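AclR protein (Streptomyces galilaeus, PDB 2GEY) is a putative hydroxylase of the SnoaL-like family, probably acting in the biosynthesis of aromatic polyketide antibiotics. Local coordinates at residues K56-L61 / V99-V104; L127-L130 / P134-P137. All coordinates share one frame; numbering follows the deposited sequence.

Contact 1 of 2, residues K56-L61 / V99-V104; sequences KAFPDL and VSWHLV
W101 drives the benzo end of its indole against the phenyl ring of F58, and the two rings form an edge-to-face pair. Their planes are inclined at 57°, and the centroid of the F58 ring lies 5.2 Å from that of the six-membered ring of W101. The tryptophan atom farthest from its own backbone does the touching: W101 CH2 comes within 3.9 Å of F58 CD2, while W101 CZ3 stands 4.2 Å above the plane of the F58 ring, over its centre. On the opposite face of F58, A57 CB lies 3.7 Å above the plane, near the ring's margin, so the phenyl ring is held between the last helical turn and the strand. V99, two residues before W101, adds a methyl group: V99 CG2 meets F58 CE1 at 3.7 Å, the valine running roughly perpendicular to the phenylalanine side chain.

The torsions explain the reach. F58 is the first residue to leave helical geometry after helix 44-57, and its CB heads for the strand; with CG anti to the carbonyl carbon (chi1 -53°) the ring extends to V99 and W101. Behind it a type I turn, closed by the bond from L61 N to F58 O (3.1 Å), returns the chain toward strand 62-71. Phenylalanine suits the place because its ring offers two apolar faces, one taking the indole edge and the other the A57 methyl. F89 and H85 add further ring contacts to F58, and L126 from helix 124-129 touches F58, V99 and W101. This aromatic and aliphatic cluster, joining a helix end to the curved sheet, belongs to the interior of the alpha+beta barrel characteristic of the NTF2-like SnoaL fold.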
# COMPACT_ATOMS: atom_id res chain seq x y z
N LYS A 56 -18.28 5.34 -12.69
CA LYS A 56 -19.59 5.97 -12.48
C LYS A 56 -19.61 6.84 -11.21
O LYS A 56 -20.16 7.94 -11.20
CB LYS A 56 -20.69 4.91 -12.39
CG LYS A 56 -22.07 5.50 -12.40
CD LYS A 56 -23.15 4.45 -12.11
CE LYS A 56 -24.46 5.12 -11.68
NZ LYS A 56 -24.32 5.85 -10.36
N ALA A 57 -19.01 6.33 -10.14
CA ALA A 57 -18.99 7.02 -8.85
C ALA A 57 -18.07 8.24 -8.88
O ALA A 57 -18.37 9.28 -8.27
CB ALA A 57 -18.57 6.08 -7.75
N PHE A 58 -16.96 8.10 -9.61
CA PHE A 58 -15.89 9.10 -9.70
C PHE A 58 -15.58 9.44 -11.16
O PHE A 58 -14.49 9.16 -11.67
CB PHE A 58 -14.66 8.56 -8.98
CG PHE A 58 -14.94 8.10 -7.58
CD1 PHE A 58 -15.24 9.03 -6.59
CD2 PHE A 58 -14.97 6.75 -7.25
CE1 PHE A 58 -15.53 8.63 -5.30
CE2 PHE A 58 -15.25 6.34 -5.95
CZ PHE A 58 -15.54 7.28 -4.98
N PRO A 59 -16.54 10.09 -11.85
CA PRO A 59 -16.48 10.29 -13.31
C PRO A 59 -15.35 11.18 -13.81
O PRO A 59 -15.06 11.18 -15.01
CB PRO A 59 -17.84 10.91 -13.63
CG PRO A 59 -18.28 11.55 -12.38
CD PRO A 59 -17.78 10.66 -11.28
N ASP A 60 -14.75 11.95 -12.91
CA ASP A 60 -13.67 12.86 -13.26
C ASP A 60 -12.32 12.39 -12.71
O ASP A 60 -11.38 13.18 -12.59
CB ASP A 60 -13.99 14.27 -12.74
CG ASP A 60 -14.16 14.32 -11.22
OD1 ASP A 60 -14.04 13.28 -10.53
OD2 ASP A 60 -14.43 15.42 -10.72
N LEU A 61 -12.23 11.11 -12.37
CA LEU A 61 -11.03 10.64 -11.68
C LEU A 61 -9.78 10.85 -12.53
O LEU A 61 -9.84 10.84 -13.77
CB LEU A 61 -11.17 9.17 -11.25
CG LEU A 61 -11.28 8.12 -12.35
CD1 LEU A 61 -9.91 7.70 -12.88
CD2 LEU A 61 -12.04 6.90 -11.82
N VAL A 99 -12.00 13.58 -3.29
CA VAL A 99 -11.50 12.40 -2.62
C VAL A 99 -10.18 11.98 -3.24
O VAL A 99 -9.84 12.44 -4.34
CB VAL A 99 -12.51 11.22 -2.69
CG1 VAL A 99 -13.85 11.62 -2.06
CG2 VAL A 99 -12.70 10.74 -4.13
N SER A 100 -9.47 11.11 -2.54
CA SER A 100 -8.22 10.55 -3.02
C SER A 100 -7.99 9.14 -2.47
O SER A 100 -8.53 8.77 -1.41
CB SER A 100 -7.04 11.45 -2.64
OG SER A 100 -6.86 11.48 -1.23
N TRP A 101 -7.20 8.37 -3.19
CA TRP A 101 -6.68 7.13 -2.67
C TRP A 101 -5.38 6.78 -3.38
O TRP A 101 -4.92 7.52 -4.26
CB TRP A 101 -7.73 5.99 -2.72
CG TRP A 101 -8.17 5.54 -4.06
CD1 TRP A 101 -7.68 4.49 -4.77
CD2 TRP A 101 -9.24 6.08 -4.83
NE1 TRP A 101 -8.36 4.36 -5.95
CE2 TRP A 101 -9.33 5.32 -6.01
CE3 TRP A 101 -10.14 7.14 -4.64
CZ2 TRP A 101 -10.28 5.58 -7.00
CZ3 TRP A 101 -11.08 7.40 -5.62
CH2 TRP A 101 -11.14 6.62 -6.79
N HIS A 102 -4.75 5.69 -2.95
CA HIS A 102 -3.40 5.36 -3.39
C HIS A 102 -3.36 3.89 -3.69
O HIS A 102 -4.01 3.09 -3.02
CB HIS A 102 -2.39 5.71 -2.30
CG HIS A 102 -2.54 7.11 -1.79
ND1 HIS A 102 -1.93 8.19 -2.39
CD2 HIS A 102 -3.28 7.61 -0.77
CE1 HIS A 102 -2.27 9.29 -1.75
NE2 HIS A 102 -3.08 8.97 -0.76
N LEU A 103 -2.60 3.51 -4.71
CA LEU A 103 -2.47 2.10 -5.05
C LEU A 103 -1.15 1.82 -5.74
O LEU A 103 -0.50 2.73 -6.24
CB LEU A 103 -3.64 1.69 -5.95
CG LEU A 103 -3.81 2.52 -7.23
CD1 LEU A 103 -3.17 1.83 -8.41
CD2 LEU A 103 -5.27 2.79 -7.52
N VAL A 104 -0.78 0.55 -5.75
CA VAL A 104 0.30 0.06 -6.58
C VAL A 104 -0.30 -1.01 -7.48
O VAL A 104 -1.00 -1.92 -7.01
CB VAL A 104 1.49 -0.50 -5.76
CG1 VAL A 104 2.52 -1.15 -6.70
CG2 VAL A 104 2.13 0.60 -4.95

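Contact 2 of 2, residues L127-L130 / P134-P137; sequences LVRL and PDVP
V128 lays its CG1 methyl against the side chain of D135, where it touches both the CB and CG carbons at the same separation, 3.7 Å from V128 CG1 to D135 CG. The valine runs roughly perpendicular to the aspartate. Its other branch, V128 CG2, rests 3.9 Å from P134 O, so the two methyls touch the loop at separate points, as suits a beta-branched residue. D135 holds CG anti to its own nitrogen (chi1 -167°), which lays the carboxylate carbon against the V128 methyl and turns OD2 to R129.

The arginine starts out pointing away from the loop, but bends at chi2 and chi3 to bring its guanidinium back. R129 NH1 donates to D135 OD2 at 3.3 Å with an N-H...O angle of 152°, and R129 NH2 makes a weak bond to the same oxygen. That oxygen lies in the guanidinium plane, whereas NH1 approaches the carboxylate from above its plane; with the two planes 61° apart, this is a one-oxygen salt bridge rather than a flat bidentate pair. Arginine suits this surface position because its long chain can fold back to the carboxylate.

The contact joins the C-terminal turn of helix 124-129, which leans on strand 98-110, to the loop leading into helix 138-155, whose N-cap is P137. L127 packs on L133 of the second subunit, so the subunit interface is probably close by.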
# COMPACT_ATOMS: atom_id res chain seq x y z
N LEU A 127 -12.20 6.04 2.49
CA LEU A 127 -13.10 5.52 3.52
C LEU A 127 -13.43 6.57 4.58
O LEU A 127 -14.56 6.62 5.07
CB LEU A 127 -12.53 4.26 4.16
CG LEU A 127 -12.42 3.04 3.24
CD1 LEU A 127 -11.51 1.98 3.85
CD2 LEU A 127 -13.80 2.45 2.93
N VAL A 128 -12.44 7.40 4.91
CA VAL A 128 -12.67 8.52 5.83
C VAL A 128 -13.65 9.53 5.21
O VAL A 128 -14.60 9.96 5.88
CB VAL A 128 -11.34 9.20 6.23
CG1 VAL A 128 -11.60 10.46 7.05
CG2 VAL A 128 -10.48 8.23 7.02
N ARG A 129 -13.43 9.89 3.95
CA ARG A 129 -14.29 10.85 3.25
C ARG A 129 -15.73 10.37 3.12
O ARG A 129 -16.67 11.17 3.17
CB ARG A 129 -13.73 11.18 1.86
CG ARG A 129 -12.53 12.10 1.89
CD ARG A 129 -12.89 13.53 2.27
NE ARG A 129 -11.91 14.03 3.24
CZ ARG A 129 -12.11 14.19 4.55
NH1 ARG A 129 -13.29 13.95 5.12
NH2 ARG A 129 -11.10 14.63 5.30
N LEU A 130 -15.89 9.06 2.95
CA LEU A 130 -17.22 8.47 2.85
C LEU A 130 -17.84 8.15 4.21
O LEU A 130 -18.96 7.63 4.25
CB LEU A 130 -17.16 7.20 2.00
CG LEU A 130 -16.77 7.44 0.55
CD1 LEU A 130 -16.77 6.15 -0.19
CD2 LEU A 130 -17.69 8.43 -0.13
N PRO A 134 -13.57 6.96 11.09
CA PRO A 134 -13.60 8.28 11.73
C PRO A 134 -12.59 9.24 11.13
O PRO A 134 -11.49 8.83 10.75
CB PRO A 134 -13.22 7.98 13.18
CG PRO A 134 -13.40 6.53 13.36
CD PRO A 134 -13.17 5.90 12.04
N ASP A 135 -12.96 10.51 11.06
CA ASP A 135 -12.07 11.58 10.61
C ASP A 135 -11.43 12.24 11.83
O ASP A 135 -12.02 13.14 12.44
CB ASP A 135 -12.86 12.60 9.79
CG ASP A 135 -11.97 13.56 9.02
OD1 ASP A 135 -10.73 13.47 9.13
OD2 ASP A 135 -12.53 14.40 8.28
N VAL A 136 -10.24 11.77 12.19
CA VAL A 136 -9.57 12.24 13.41
C VAL A 136 -8.35 13.09 13.06
O VAL A 136 -7.47 12.63 12.36
CB VAL A 136 -9.12 11.07 14.30
CG1 VAL A 136 -8.67 11.59 15.67
CG2 VAL A 136 -10.24 10.05 14.46
N PRO A 137 -8.30 14.34 13.55
CA PRO A 137 -7.12 15.19 13.30
C PRO A 137 -5.81 14.60 13.83
O PRO A 137 -5.81 13.91 14.86
CB PRO A 137 -7.45 16.49 14.05
CG PRO A 137 -8.90 16.47 14.26
CD PRO A 137 -9.32 15.05 14.34

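In the fold
Both segments of contact 1 precede those of contact 2 in the chain, and the centres of the two contacts lie about 16 Å apart. They meet directly where V99 CG1 of contact 1 packs on R129 CB of contact 2 at 3.9 Å, so the aliphatic base of the arginine borders the buried cluster while its guanidinium turns to D135 in the loop 134-137. Helix 124-129 thus links them: L126 packs on the aromatic group, and V128 and R129 contact that loop. The centre of contact 1 lies about 8 Å from that of the chain, that of contact 2 about 17 Å. A tetraethylene glycol, probably from crystallisation, lies about 4 Å from the W101 side chain; it may mark a pocket, but assigns no catalytic role.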